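Long-range contacts in invasion-associated protein B (Bartonella henselae, PDB 3DTD), which is of unknown biochemical function but is probably associated with the invasion of host cells by this bacterium: residues V44-H48 with A158-L162; K129-M135 with N146-L152. All blocks are in the same frame, centred on the assembly; numbering follows the deposited sequence.

Contact 1: residues V44-H48 with A158-L162; sequences VCFMH and ALNRL
Met47 and Leu162 meet through plain apolar packing, with CB of Met47 3.7 Å from CD2 of Leu162, and the two side chains cross at a slant. On the strand side Met47 supplies most of the buried area, and on the helix side Leu162 gives the largest share. The methionine CG lies anti to the backbone N (chi1 -151°), which sends the chain across to the helix, and a bend at chi3 (134°) then turns the terminal methyl so that CE comes to 3.8 Å from CB of Ala158. The sulfur passes over the next residue of the helix, SD of Met47 lying 4.1 Å from CB of Leu159.

With axes 9.0 Å apart at closest approach and running at 174°, helix 158-162 lies almost antiparallel along strand 44-48, an alpha-on-beta arrangement in which the C-terminal helix 155-168 packs on one face of the seven-stranded antiparallel sheet. Cys45 and Met47 both direct their side chains to that face, whereas Phe46 between them is directed away and packs on Ser63 and Val65 of strand 58-66.

Cys45 completes the interface with its CB and its backbone O, which lie 4.2 and 4.1 Å from CD1 of Leu162. No hydrogen bond joins the segments. Within the sheet, SG of Cys45 is bonded to Cys36, tying strands 32-39 and 42-52 together beside the helix.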
ATOM      1  N   VAL C  44      13.636  39.072   3.471  1.00 53.42           N
ATOM      2  CA  VAL C  44      12.326  39.465   2.965  1.00 48.95           C
ATOM      3  C   VAL C  44      11.237  38.796   3.806  1.00 48.81           C
ATOM      4  O   VAL C  44      11.206  37.574   3.956  1.00 45.68           O
ATOM      5  CB  VAL C  44      12.159  39.121   1.453  1.00 47.29           C
ATOM      6  CG1 VAL C  44      10.742  39.427   0.966  1.00 48.17           C
ATOM      7  CG2 VAL C  44      13.176  39.885   0.609  1.00 50.57           C
ATOM      8  N   CYS C  45      10.351  39.613   4.356  1.00 56.34           N
ATOM      9  CA  CYS C  45       9.264  39.117   5.180  1.00 51.96           C
ATOM     10  C   CYS C  45       7.932  39.334   4.490  1.00 48.26           C
ATOM     11  O   CYS C  45       7.661  40.410   3.964  1.00 48.50           O
ATOM     12  CB  CYS C  45       9.282  39.793   6.549  1.00 53.49           C
ATOM     13  SG  CYS C  45      10.777  39.450   7.495  1.00 59.90           S
ATOM     14  N   PHE C  46       7.105  38.298   4.483  1.00 46.54           N
ATOM     15  CA  PHE C  46       5.791  38.396   3.868  1.00 45.10           C
ATOM     16  C   PHE C  46       4.636  38.085   4.817  1.00 40.80           C
ATOM     17  O   PHE C  46       4.781  37.361   5.799  1.00 37.09           O
ATOM     18  CB  PHE C  46       5.697  37.601   2.550  1.00 47.57           C
ATOM     19  CG  PHE C  46       5.994  36.131   2.681  1.00 53.21           C
ATOM     20  CD1 PHE C  46       4.958  35.210   2.807  1.00 57.17           C
ATOM     21  CD2 PHE C  46       7.308  35.660   2.634  1.00 55.86           C
ATOM     22  CE1 PHE C  46       5.222  33.841   2.914  1.00 57.79           C
ATOM     23  CE2 PHE C  46       7.585  34.295   2.746  1.00 61.68           C
ATOM     24  CZ  PHE C  46       6.537  33.383   2.883  1.00 59.18           C
ATOM     25  N   MET C  47       3.489  38.659   4.477  1.00 40.92           N
ATOM     26  CA  MET C  47       2.281  38.658   5.275  1.00 36.75           C
ATOM     27  C   MET C  47       1.266  37.847   4.492  1.00 35.78           C
ATOM     28  O   MET C  47       0.983  38.174   3.342  1.00 35.37           O
ATOM     29  CB  MET C  47       1.809  40.099   5.337  1.00 40.98           C
ATOM     30  CG  MET C  47       1.051  40.520   6.534  1.00 41.94           C
ATOM     31  SD  MET C  47       0.649  42.274   6.352  1.00 31.55           S
ATOM     32  CE  MET C  47      -1.054  42.144   6.833  1.00 28.66           C
ATOM     33  N   HIS C  48       0.715  36.792   5.081  1.00 36.12           N
ATOM     34  CA  HIS C  48      -0.161  35.910   4.303  1.00 33.95           C
ATOM     35  C   HIS C  48      -1.364  35.328   5.033  1.00 33.69           C
ATOM     36  O   HIS C  48      -1.387  35.247   6.255  1.00 32.58           O
ATOM     37  CB  HIS C  48       0.641  34.803   3.603  1.00 31.25           C
ATOM     38  CG  HIS C  48       1.402  33.920   4.539  1.00 33.61           C
ATOM     39  ND1 HIS C  48       0.942  32.682   4.929  1.00 36.89           N
ATOM     40  CD2 HIS C  48       2.588  34.096   5.166  1.00 31.33           C
ATOM     41  CE1 HIS C  48       1.816  32.129   5.748  1.00 36.66           C
ATOM     42  NE2 HIS C  48       2.821  32.968   5.912  1.00 34.86           N
ATOM     43  N   ALA C 158      -0.233  42.657  11.949  1.00 39.13           N
ATOM     44  CA  ALA C 158       0.742  41.983  11.095  1.00 37.91           C
ATOM     45  C   ALA C 158       1.527  42.977  10.231  1.00 36.29           C
ATOM     46  O   ALA C 158       2.729  42.812  10.035  1.00 36.80           O
ATOM     47  CB  ALA C 158       0.077  40.916  10.234  1.00 36.07           C
ATOM     48  N   LEU C 159       0.854  44.014   9.740  1.00 36.49           N
ATOM     49  CA  LEU C 159       1.524  45.047   8.950  1.00 38.79           C
ATOM     50  C   LEU C 159       2.478  45.894   9.793  1.00 40.69           C
ATOM     51  O   LEU C 159       3.547  46.271   9.321  1.00 44.58           O
ATOM     52  CB  LEU C 159       0.509  45.921   8.213  1.00 37.69           C
ATOM     53  CG  LEU C 159       1.028  46.951   7.208  1.00 38.13           C
ATOM     54  CD1 LEU C 159       2.004  46.350   6.196  1.00 37.00           C
ATOM     55  CD2 LEU C 159      -0.147  47.580   6.506  1.00 38.14           C
ATOM     56  N   ASN C 160       2.092  46.165  11.039  1.00 41.18           N
ATOM     57  CA  ASN C 160       2.960  46.819  12.023  1.00 42.60           C
ATOM     58  C   ASN C 160       4.243  46.048  12.311  1.00 42.93           C
ATOM     59  O   ASN C 160       5.305  46.645  12.491  1.00 46.88           O
ATOM     60  CB  ASN C 160       2.211  47.045  13.339  1.00 41.89           C
ATOM     61  CG  ASN C 160       1.163  48.132  13.236  1.00 42.09           C
ATOM     62  OD1 ASN C 160       1.104  48.855  12.251  1.00 41.95           O
ATOM     63  ND2 ASN C 160       0.326  48.247  14.259  1.00 41.27           N
ATOM     64  N   ARG C 161       4.121  44.723  12.365  1.00 45.09           N
ATOM     65  CA  ARG C 161       5.258  43.821  12.510  1.00 43.31           C
ATOM     66  C   ARG C 161       6.150  43.832  11.265  1.00 42.48           C
ATOM     67  O   ARG C 161       7.375  43.806  11.383  1.00 44.92           O
ATOM     68  CB  ARG C 161       4.764  42.405  12.836  1.00 42.42           C
ATOM     69  CG  ARG C 161       5.852  41.349  13.022  1.00 43.46           C
ATOM     70  CD  ARG C 161       6.820  41.690  14.130  1.00 44.87           C
ATOM     71  NE  ARG C 161       7.791  40.621  14.320  1.00 53.63           N
ATOM     72  CZ  ARG C 161       8.999  40.783  14.848  1.00 55.25           C
ATOM     73  NH1 ARG C 161       9.404  41.985  15.242  1.00 57.42           N
ATOM     74  NH2 ARG C 161       9.803  39.739  14.972  1.00 55.56           N
ATOM     75  N   LEU C 162       5.528  43.893  10.088  1.00 43.60           N
ATOM     76  CA  LEU C 162       6.241  44.020   8.819  1.00 45.58           C
ATOM     77  C   LEU C 162       7.042  45.320   8.711  1.00 48.93           C
ATOM     78  O   LEU C 162       8.139  45.331   8.146  1.00 50.25           O
ATOM     79  CB  LEU C 162       5.266  43.884   7.641  1.00 44.06           C
ATOM     80  CG  LEU C 162       5.440  42.708   6.673  1.00 42.22           C
ATOM     81  CD1 LEU C 162       5.514  41.355   7.352  1.00 34.12           C
ATOM     82  CD2 LEU C 162       4.352  42.732   5.624  1.00 34.43           C
TER

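Contact 2: residues K129-M135 with N146-L152; sequences KHLKLAM and NDLFVQL
His130 and Phe149 form an offset stack, with ring centroids 4.4 Å apart and planes inclined at 24°. Phe149 can be followed outward from the strand. Its CB lies 3.5 Å from O of Leu131; CG then sits under the imidazole, 3.7 Å from ND1 of His130. CD2 faces that same ND1, CD1 and CE1 continue beneath CE1 of the histidine, and CZ, the tip of Phe149, is still 4.1 Å from CE1 of His130. Chi1 of 49° places CG between the backbone N and the carbonyl carbon, so that the phenyl ring runs alongside the imidazole with both side chains pointing the same way. At the histidine's edge, in the ring plane, a water bonds NE2 and donates to OE1 of Gln151. That glutamine oxygen also accepts a bond from the backbone N of Thr28 of a second subunit, whose Glu27 packs against both stacked rings.

Beneath the rings the backbones form an antiparallel hairpin. Leu131 and Val150 form a hydrogen-bonded pair: N of Leu131 to O of Val150 is 2.8 Å with an angle at the hydrogen of 178°, and N of Val150 returns a bond to O of Leu131. N of Leu152 bonds O of Lys129, and N of Leu133 bonds O of Leu148 at 2.9 Å, but O of Leu133 and N of Leu148 are bridged by water, consistent with the break in strand 144-151.

On the face carrying Leu131 and Val150 the side chains of these segments pack by apolar contact, CB to CB 4.3 Å for that pair. Leu131 and Leu152 both pack on Leu125 of helix 119-127, strand 88-92 pairs with the other edge of strand 130-136, and Val150 touches Arg49 and Glu51 of strand 42-52.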
ATOM      1  N   LYS C 129     -13.029  44.708   7.968  1.00 42.43           N
ATOM      2  CA  LYS C 129     -13.278  43.354   8.468  1.00 47.13           C
ATOM      3  C   LYS C 129     -13.110  42.292   7.378  1.00 45.53           C
ATOM      4  O   LYS C 129     -12.519  41.237   7.614  1.00 44.49           O
ATOM      5  CB  LYS C 129     -14.671  43.258   9.103  1.00 50.56           C
ATOM      6  CG  LYS C 129     -14.665  43.455  10.622  1.00 64.97           C
ATOM      7  CD  LYS C 129     -15.951  44.087  11.139  1.00 77.33           C
ATOM      8  CE  LYS C 129     -15.864  45.608  11.114  1.00 86.60           C
ATOM      9  NZ  LYS C 129     -17.047  46.247  11.752  1.00 90.68           N
ATOM     10  N   HIS C 130     -13.611  42.578   6.189  1.00 45.42           N
ATOM     11  CA  HIS C 130     -13.528  41.700   5.031  1.00 44.84           C
ATOM     12  C   HIS C 130     -13.002  42.424   3.829  1.00 44.18           C
ATOM     13  O   HIS C 130     -13.361  43.510   3.564  1.00 43.39           O
ATOM     14  CB  HIS C 130     -14.890  41.177   4.653  1.00 46.90           C
ATOM     15  CG  HIS C 130     -15.344  40.042   5.488  1.00 54.60           C
ATOM     16  ND1 HIS C 130     -16.253  39.118   5.050  1.00 64.62           N
ATOM     17  CD2 HIS C 130     -15.018  39.682   6.740  1.00 62.23           C
ATOM     18  CE1 HIS C 130     -16.448  38.224   5.992  1.00 65.88           C
ATOM     19  NE2 HIS C 130     -15.720  38.553   7.034  1.00 62.14           N
ATOM     20  N   LEU C 131     -12.160  41.780   3.080  1.00 41.57           N
ATOM     21  CA  LEU C 131     -11.826  42.243   1.742  1.00 41.21           C
ATOM     22  C   LEU C 131     -12.640  41.421   0.753  1.00 42.10           C
ATOM     23  O   LEU C 131     -12.322  40.264   0.486  1.00 42.53           O
ATOM     24  CB  LEU C 131     -10.329  42.117   1.467  1.00 38.75           C
ATOM     25  CG  LEU C 131      -9.841  42.535   0.072  1.00 38.32           C
ATOM     26  CD1 LEU C 131     -10.141  44.001  -0.235  1.00 37.90           C
ATOM     27  CD2 LEU C 131      -8.369  42.269  -0.041  1.00 37.05           C
ATOM     28  N   LYS C 132     -13.709  42.020   0.239  1.00 43.72           N
ATOM     29  CA  LYS C 132     -14.646  41.332  -0.641  1.00 42.98           C
ATOM     30  C   LYS C 132     -14.113  41.232  -2.064  1.00 42.41           C
ATOM     31  O   LYS C 132     -13.576  42.200  -2.610  1.00 40.11           O
ATOM     32  CB  LYS C 132     -16.005  42.036  -0.633  1.00 47.20           C
ATOM     33  CG  LYS C 132     -16.776  41.900   0.676  1.00 53.94           C
ATOM     34  CD  LYS C 132     -18.153  42.531   0.570  1.00 69.04           C
ATOM     35  CE  LYS C 132     -18.912  42.422   1.883  1.00 83.49           C
ATOM     36  NZ  LYS C 132     -20.259  43.062   1.808  1.00 87.36           N
ATOM     37  N   LEU C 133     -14.260  40.049  -2.653  1.00 43.77           N
ATOM     38  CA  LEU C 133     -13.838  39.814  -4.032  1.00 43.75           C
ATOM     39  C   LEU C 133     -15.037  39.641  -4.964  1.00 41.95           C
ATOM     40  O   LEU C 133     -16.037  39.023  -4.593  1.00 41.50           O
ATOM     41  CB  LEU C 133     -12.925  38.589  -4.135  1.00 43.71           C
ATOM     42  CG  LEU C 133     -11.482  38.497  -3.610  1.00 45.76           C
ATOM     43  CD1 LEU C 133     -10.896  39.819  -3.096  1.00 43.26           C
ATOM     44  CD2 LEU C 133     -11.379  37.436  -2.541  1.00 46.50           C
ATOM     45  N   ALA C 134     -14.925  40.196  -6.168  1.00 41.94           N
ATOM     46  CA  ALA C 134     -15.949  40.048  -7.204  1.00 42.56           C
ATOM     47  C   ALA C 134     -15.305  39.694  -8.543  1.00 40.75           C
ATOM     48  O   ALA C 134     -14.398  40.389  -9.011  1.00 40.17           O
ATOM     49  CB  ALA C 134     -16.775  41.324  -7.325  1.00 43.45           C
ATOM     50  N   MET C 135     -15.772  38.605  -9.149  1.00 42.05           N
ATOM     51  CA  MET C 135     -15.238  38.141 -10.436  1.00 41.47           C
ATOM     52  C   MET C 135     -16.313  37.463 -11.289  1.00 43.88           C
ATOM     53  O   MET C 135     -17.458  37.321 -10.858  1.00 43.74           O
ATOM     54  CB  MET C 135     -14.012  37.232 -10.231  1.00 39.15           C
ATOM     55  CG  MET C 135     -14.255  35.997  -9.374  1.00 39.34           C
ATOM     56  SD  MET C 135     -12.757  35.379  -8.575  1.00 36.97           S
ATOM     57  CE  MET C 135     -12.636  36.466  -7.162  1.00 41.61           C
ATOM     58  N   ASN C 146     -19.381  36.337  -6.264  1.00 56.36           N
ATOM     59  CA  ASN C 146     -19.305  37.488  -5.363  1.00 57.01           C
ATOM     60  C   ASN C 146     -19.197  37.144  -3.877  1.00 56.32           C
ATOM     61  O   ASN C 146     -19.080  38.040  -3.040  1.00 56.43           O
ATOM     62  CB  ASN C 146     -20.505  38.421  -5.588  1.00 59.20           C
ATOM     63  CG  ASN C 146     -20.525  39.046  -6.977  1.00 62.65           C
ATOM     64  OD1 ASN C 146     -19.484  39.257  -7.607  1.00 63.76           O
ATOM     65  ND2 ASN C 146     -21.723  39.359  -7.455  1.00 62.30           N
ATOM     66  N   ASP C 147     -19.225  35.852  -3.553  1.00 55.86           N
ATOM     67  CA  ASP C 147     -19.253  35.406  -2.155  1.00 57.81           C
ATOM     68  C   ASP C 147     -17.876  35.115  -1.534  1.00 55.12           C
ATOM     69  O   ASP C 147     -17.783  34.669  -0.388  1.00 54.72           O
ATOM     70  CB  ASP C 147     -20.207  34.209  -1.981  1.00 62.72           C
ATOM     71  CG  ASP C 147     -19.858  33.023  -2.881  1.00 71.79           C
ATOM     72  OD1 ASP C 147     -20.554  31.991  -2.777  1.00 81.02           O
ATOM     73  OD2 ASP C 147     -18.906  33.109  -3.687  1.00 74.12           O
ATOM     74  N   LEU C 148     -16.816  35.376  -2.292  1.00 51.17           N
ATOM     75  CA  LEU C 148     -15.451  35.168  -1.813  1.00 46.73           C
ATOM     76  C   LEU C 148     -14.879  36.424  -1.158  1.00 44.22           C
ATOM     77  O   LEU C 148     -15.201  37.544  -1.549  1.00 45.14           O
ATOM     78  CB  LEU C 148     -14.546  34.707  -2.956  1.00 47.15           C
ATOM     79  CG  LEU C 148     -14.227  33.227  -3.193  1.00 47.34           C
ATOM     80  CD1 LEU C 148     -15.414  32.290  -3.006  1.00 46.46           C
ATOM     81  CD2 LEU C 148     -13.642  33.088  -4.584  1.00 44.01           C
ATOM     82  N   PHE C 149     -14.024  36.218  -0.160  1.00 42.14           N
ATOM     83  CA  PHE C 149     -13.448  37.303   0.630  1.00 41.17           C
ATOM     84  C   PHE C 149     -12.142  36.869   1.280  1.00 40.87           C
ATOM     85  O   PHE C 149     -11.828  35.678   1.337  1.00 41.53           O
ATOM     86  CB  PHE C 149     -14.431  37.804   1.712  1.00 44.39           C
ATOM     87  CG  PHE C 149     -15.045  36.703   2.532  1.00 47.84           C
ATOM     88  CD1 PHE C 149     -14.374  36.171   3.632  1.00 47.22           C
ATOM     89  CD2 PHE C 149     -16.296  36.191   2.198  1.00 48.94           C
ATOM     90  CE1 PHE C 149     -14.934  35.148   4.373  1.00 49.56           C
ATOM     91  CE2 PHE C 149     -16.861  35.165   2.934  1.00 50.32           C
ATOM     92  CZ  PHE C 149     -16.180  34.644   4.015  1.00 51.81           C
ATOM     93  N   VAL C 150     -11.384  37.850   1.759  1.00 39.61           N
ATOM     94  CA  VAL C 150     -10.254  37.612   2.649  1.00 35.68           C
ATOM     95  C   VAL C 150     -10.583  38.300   3.979  1.00 37.29           C
ATOM     96  O   VAL C 150     -10.938  39.476   3.998  1.00 36.85           O
ATOM     97  CB  VAL C 150      -8.918  38.145   2.052  1.00 35.21           C
ATOM     98  CG1 VAL C 150      -7.759  37.919   3.009  1.00 29.06           C
ATOM     99  CG2 VAL C 150      -8.616  37.472   0.718  1.00 32.12           C
ATOM    100  N   GLN C 151     -10.500  37.554   5.079  1.00 37.74           N
ATOM    101  CA  GLN C 151     -10.773  38.105   6.405  1.00 36.05           C
ATOM    102  C   GLN C 151      -9.586  38.937   6.873  1.00 36.79           C
ATOM    103  O   GLN C 151      -8.435  38.515   6.742  1.00 36.06           O
ATOM    104  CB  GLN C 151     -11.075  36.991   7.401  1.00 35.04           C
ATOM    105  CG  GLN C 151     -12.299  36.160   7.069  1.00 36.08           C
ATOM    106  CD  GLN C 151     -12.543  35.062   8.081  1.00 39.49           C
ATOM    107  OE1 GLN C 151     -13.164  35.287   9.118  1.00 44.44           O
ATOM    108  NE2 GLN C 151     -12.060  33.860   7.781  1.00 37.82           N
ATOM    109  N   LEU C 152      -9.875  40.118   7.416  1.00 39.39           N
ATOM    110  CA  LEU C 152      -8.841  41.105   7.731  1.00 37.02           C
ATOM    111  C   LEU C 152      -8.469  41.214   9.214  1.00 35.97           C
ATOM    112  O   LEU C 152      -7.708  42.100   9.592  1.00 39.71           O
ATOM    113  CB  LEU C 152      -9.237  42.485   7.180  1.00 35.03           C
ATOM    114  CG  LEU C 152      -9.451  42.617   5.667  1.00 35.01           C
ATOM    115  CD1 LEU C 152     -10.075  43.969   5.342  1.00 34.24           C
ATOM    116  CD2 LEU C 152      -8.151  42.404   4.877  1.00 30.39           C
TER
HETATM  117  O   HOH W   1     -14.338  37.493   9.620  1.00 54.52           O
HETATM  118  O   HOH W   2     -16.009  36.436  -5.292  1.00 46.72           O

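Both contacts are largely buried, yet they lie on opposite sides of the chain's centre, their own centres about 20 Å apart and their nearest atoms about 7 Å apart without touching. Contact 1 sets a helix on the seven-stranded sheet, has no hydrogen bond across its segments and rests mainly on apolar side-chain packing, burying 247 Å². Contact 2 joins two strands within the four-stranded sheet and buries 638 Å², combining backbone hydrogen bonds, a ring stack and water bridges; its stacked face meets another subunit. The two are linked in sequence, since strand 144-151 leads into helix 155-168, and in space by strand 42-52, which supplies one side of contact 1 and touches contact 2 farther along.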